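Local atomic coordinates of EGF family domain-containing protein (Toxoplasma gondii, PDB entry 4Z80), a protein that binds a peptide of the rhoptry neck protein TgRON2L1 and probably takes part in the moving junction through which the parasite enters its host cell. Residues L158-C161 / P162-V165; P191-F194 / L195-T198. All blocks are in the same frame, centred on the assembly; numbering follows the deposited sequence.

Interaction 1 of 2, residues L158-C161 / P162-V165; sequences LTHC and PYNV
His160 and Tyr163 meet across a tight turn, their ring centroids 5.3 Å apart and the planes at 44°, an oblique pairing that is neither a stack nor a T-shaped contact. The imidazole nevertheless has a partner over one face: Tyr163 CA makes a CH-pi contact, 4.1 Å from the His160 ring centroid and displaced toward its rim. This approach depends on His160 CG standing between the backbone N and the carbonyl carbon (chi1 63°), which brings the ring back over the turn. The ring's rotation is set from both nitrogens. Thr159 OG1 hydrogen-bonds His160 ND1 at 2.8 Å, while NE2 shares a water, lying in the ring plane, that donates to Tyr163 O at 2.6 Å. The same Thr159 hydroxyl oxygen sits at the edge of the phenol ring, 3.5 Å from Tyr163 CE1. Leu158 crosses the tyrosine at about a right angle and sets its CD1 3.5 Å from Tyr163 CB. Beyond these neighbours, Tyr163 OH hydrogen-bonds Ser18 of the bound TgRON2L1 peptide chain, which also packs on Leu158 and Thr159.

The turn owes its sharpness to a cis peptide bond before Pro162, which brings the CA atoms of Cys161 and Pro162 to 3.0 Å. The Pro162 ring packs on Val167, Tyr168 and Met172 of the following helix, and Cys161 is fixed by its disulfide to Cys265. Asn164 OD1 then caps the helix by accepting from Val167 N. The arrangement is a cis-proline turn linking the short strand 160-161 to an N-capped helix, and its tyrosine forms part of the peptide-binding surface of this AMA protein.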
loop_
_atom_site.group_PDB
_atom_site.type_symbol
_atom_site.label_atom_id
_atom_site.label_comp_id
_atom_site.label_asym_id
_atom_site.label_seq_id
_atom_site.Cartn_x
_atom_site.Cartn_y
_atom_site.Cartn_z
ATOM N N LEU A 158 -4.173 -13.216 17.391
ATOM C CA LEU A 158 -5.180 -14.152 17.921
ATOM C C LEU A 158 -5.447 -15.252 16.894
ATOM O O LEU A 158 -4.881 -15.244 15.808
ATOM C CB LEU A 158 -6.478 -13.425 18.305
ATOM C CG LEU A 158 -6.285 -12.252 19.268
ATOM C CD1 LEU A 158 -7.601 -11.546 19.555
ATOM C CD2 LEU A 158 -5.626 -12.703 20.560
ATOM N N THR A 159 -6.283 -16.228 17.233
ATOM C CA THR A 159 -6.474 -17.353 16.316
ATOM C C THR A 159 -7.185 -16.940 15.032
ATOM O O THR A 159 -6.963 -17.533 13.977
ATOM C CB THR A 159 -7.272 -18.512 16.969
ATOM O OG1 THR A 159 -8.506 -18.018 17.506
ATOM C CG2 THR A 159 -6.460 -19.158 18.069
ATOM N N HIS A 160 -8.043 -15.932 15.121
ATOM C CA HIS A 160 -8.829 -15.503 13.971
ATOM C C HIS A 160 -9.431 -14.132 14.240
ATOM O O HIS A 160 -9.451 -13.657 15.376
ATOM C CB HIS A 160 -9.932 -16.525 13.657
ATOM C CG HIS A 160 -10.929 -16.684 14.760
ATOM N ND1 HIS A 160 -10.659 -17.398 15.907
ATOM C CD2 HIS A 160 -12.193 -16.215 14.896
ATOM C CE1 HIS A 160 -11.713 -17.359 16.705
ATOM N NE2 HIS A 160 -12.657 -16.647 16.116
ATOM N N CYS A 161 -9.897 -13.501 13.168
ATOM C CA CYS A 161 -10.495 -12.183 13.223
ATOM C C CYS A 161 -11.848 -12.206 12.506
ATOM O O CYS A 161 -11.927 -12.672 11.373
ATOM C CB CYS A 161 -9.568 -11.157 12.574
ATOM S SG CYS A 161 -10.281 -9.505 12.571
ATOM N N PRO A 162 -12.916 -11.715 13.159
ATOM C CA PRO A 162 -12.992 -11.166 14.520
ATOM C C PRO A 162 -12.903 -12.276 15.560
ATOM O O PRO A 162 -13.620 -13.270 15.429
ATOM C CB PRO A 162 -14.366 -10.488 14.550
ATOM C CG PRO A 162 -15.179 -11.283 13.586
ATOM C CD PRO A 162 -14.229 -11.674 12.485
ATOM N N TYR A 163 -12.045 -12.127 16.562
ATOM C CA TYR A 163 -11.830 -13.223 17.506
ATOM C C TYR A 163 -13.076 -13.495 18.355
ATOM O O TYR A 163 -13.350 -14.647 18.699
ATOM C CB TYR A 163 -10.635 -12.951 18.425
ATOM C CG TYR A 163 -10.506 -14.014 19.502
ATOM C CD1 TYR A 163 -9.947 -15.254 19.217
ATOM C CD2 TYR A 163 -10.986 -13.791 20.786
ATOM C CE1 TYR A 163 -9.851 -16.237 20.187
ATOM C CE2 TYR A 163 -10.891 -14.765 21.763
ATOM C CZ TYR A 163 -10.326 -15.983 21.459
ATOM O OH TYR A 163 -10.248 -16.949 22.440
ATOM N N ASN A 164 -13.810 -12.447 18.717
ATOM C CA ASN A 164 -15.076 -12.629 19.427
ATOM C C ASN A 164 -16.150 -11.721 18.842
ATOM O O ASN A 164 -15.859 -10.864 18.012
ATOM C CB ASN A 164 -14.899 -12.384 20.934
ATOM C CG ASN A 164 -14.566 -10.942 21.275
ATOM O OD1 ASN A 164 -15.151 -10.006 20.736
ATOM N ND2 ASN A 164 -13.633 -10.758 22.204
ATOM N N VAL A 165 -17.396 -11.905 19.262
ATOM C CA VAL A 165 -18.494 -11.192 18.621
ATOM C C VAL A 165 -18.493 -9.710 18.971
ATOM O O VAL A 165 -19.095 -8.909 18.255
ATOM C CB VAL A 165 -19.865 -11.804 18.988
ATOM C CG1 VAL A 165 -19.959 -13.225 18.457
ATOM C CG2 VAL A 165 -20.091 -11.770 20.478
HETATM O O HOH W 1 -14.668 -16.883 18.280
#

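Interaction 2 of 2, residues P191-F194 / L195-T198; sequences PLRF and LDTT
Arg193 passes alongside Asp196, its CD 3.8 Å from the carboxylate oxygen OD1. A bend at chi2 (-86°) leaves CD there while the guanidinium runs on between Pro191 CG, over the centre of one face, and Thr198 CG2, toward the rim of the other. Guanidinium and carboxylate planes are nearly parallel, but OD1 lies well out of the guanidinium plane, so the long salt bridge from NE to OD1 (3.9 Å) is a matter of charge without a directed N-H. NH1 donates to a water that in turn donates to Leu195 O. Phe194 and Leu195 point the same way, side by side, and Leu195 CD2 stands over the centre of the phenyl face, 4.1 Å from the ring centroid.

With Asp196 CG anti to the backbone N (chi1 -170°), OD1 accepts from Thr198 OG1 at 2.6 Å, on the syn side but 28° out of the carboxylate plane. Thr198 N, at 3.1 Å from OD1, comes from above the same face, and this backbone bond defines an Asx turn. With OD2 salt-bridged to Lys244, the carboxylate is gripped at both oxygens, which would probably stabilise its ionised form, and the nearby arginine may add to that.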
loop_
_atom_site.group_PDB
_atom_site.type_symbol
_atom_site.label_atom_id
_atom_site.label_comp_id
_atom_site.label_asym_id
_atom_site.label_seq_id
_atom_site.Cartn_x
_atom_site.Cartn_y
_atom_site.Cartn_z
ATOM N N PRO A 191 -14.952 -15.977 9.644
ATOM C CA PRO A 191 -13.782 -15.233 10.114
ATOM C C PRO A 191 -12.529 -15.498 9.291
ATOM O O PRO A 191 -12.416 -16.505 8.586
ATOM C CB PRO A 191 -13.605 -15.725 11.551
ATOM C CG PRO A 191 -14.208 -17.078 11.569
ATOM C CD PRO A 191 -15.333 -17.061 10.567
ATOM N N LEU A 192 -11.595 -14.557 9.380
ATOM C CA LEU A 192 -10.302 -14.679 8.738
ATOM C C LEU A 192 -9.372 -15.427 9.681
ATOM O O LEU A 192 -9.131 -14.974 10.794
ATOM C CB LEU A 192 -9.755 -13.297 8.404
ATOM C CG LEU A 192 -8.461 -13.193 7.593
ATOM C CD1 LEU A 192 -8.591 -13.877 6.242
ATOM C CD2 LEU A 192 -8.103 -11.718 7.436
ATOM N N ARG A 193 -8.862 -16.570 9.235
ATOM C CA ARG A 193 -8.123 -17.464 10.125
ATOM C C ARG A 193 -6.619 -17.219 10.111
ATOM O O ARG A 193 -6.004 -17.147 9.047
ATOM C CB ARG A 193 -8.370 -18.924 9.740
ATOM C CG ARG A 193 -9.826 -19.336 9.662
ATOM C CD ARG A 193 -10.382 -19.766 11.000
ATOM N NE ARG A 193 -11.739 -20.287 10.855
ATOM C CZ ARG A 193 -12.632 -20.339 11.835
ATOM N NH1 ARG A 193 -12.324 -19.903 13.052
ATOM N NH2 ARG A 193 -13.843 -20.818 11.597
ATOM N N PHE A 194 -6.032 -17.123 11.300
ATOM C CA PHE A 194 -4.582 -17.084 11.458
ATOM C C PHE A 194 -4.122 -18.472 11.870
ATOM O O PHE A 194 -3.352 -19.118 11.164
ATOM C CB PHE A 194 -4.182 -16.037 12.505
ATOM C CG PHE A 194 -2.686 -15.891 12.718
ATOM C CD1 PHE A 194 -1.769 -16.196 11.726
ATOM C CD2 PHE A 194 -2.213 -15.424 13.932
ATOM C CE1 PHE A 194 -0.407 -16.035 11.953
ATOM C CE2 PHE A 194 -0.855 -15.261 14.160
ATOM C CZ PHE A 194 0.042 -15.568 13.174
ATOM N N LEU A 195 -4.617 -18.920 13.018
ATOM C CA LEU A 195 -4.427 -20.297 13.463
ATOM C C LEU A 195 -5.763 -21.006 13.309
ATOM O O LEU A 195 -6.677 -20.798 14.100
ATOM C CB LEU A 195 -3.930 -20.346 14.907
ATOM C CG LEU A 195 -2.792 -19.371 15.210
ATOM C CD1 LEU A 195 -2.347 -19.496 16.660
ATOM C CD2 LEU A 195 -1.620 -19.581 14.257
ATOM N N ASP A 196 -5.872 -21.811 12.259
ATOM C CA ASP A 196 -7.121 -22.483 11.925
ATOM C C ASP A 196 -7.270 -23.758 12.742
ATOM O O ASP A 196 -6.677 -24.787 12.427
ATOM C CB ASP A 196 -7.178 -22.806 10.433
ATOM C CG ASP A 196 -8.552 -23.277 9.995
ATOM O OD1 ASP A 196 -9.429 -23.450 10.869
ATOM O OD2 ASP A 196 -8.753 -23.476 8.779
ATOM N N THR A 197 -8.075 -23.676 13.791
ATOM C CA THR A 197 -8.225 -24.776 14.730
ATOM C C THR A 197 -9.177 -25.843 14.195
ATOM O O THR A 197 -9.308 -26.919 14.783
ATOM C CB THR A 197 -8.725 -24.258 16.087
ATOM O OG1 THR A 197 -9.962 -23.558 15.902
ATOM C CG2 THR A 197 -7.693 -23.310 16.697
ATOM N N THR A 198 -9.832 -25.547 13.074
ATOM C CA THR A 198 -10.702 -26.517 12.420
ATOM C C THR A 198 -9.889 -27.502 11.577
ATOM O O THR A 198 -10.446 -28.432 10.990
ATOM C CB THR A 198 -11.754 -25.830 11.519
ATOM O OG1 THR A 198 -11.122 -25.305 10.345
ATOM C CG2 THR A 198 -12.459 -24.702 12.268
HETATM O O HOH W 2 -9.481 -20.283 14.069
#

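Interactions 1 and 2 follow in series along the chain, yet their centres are about 8 Å apart because strands 160-161 and 192-193 pair antiparallel. Probable backbone hydrogen bonds join them, from Leu192 N to Cys161 O (2.8 Å) and from Phe194 N to Thr159 O (2.9 Å). Most touching residues are buried in both, though 191-198 reaches solvent at Thr198. Their chemistry differs: 158-165 relies on oblique rings, a bridging water and a cis proline leading into a helix, whereas 191-198 combines a long, undirected charge pair with an Asx turn as the chain leaves strand 195-196. The TgRON2L1 peptide packs against both, touching Tyr163 in one and Phe194 in the other.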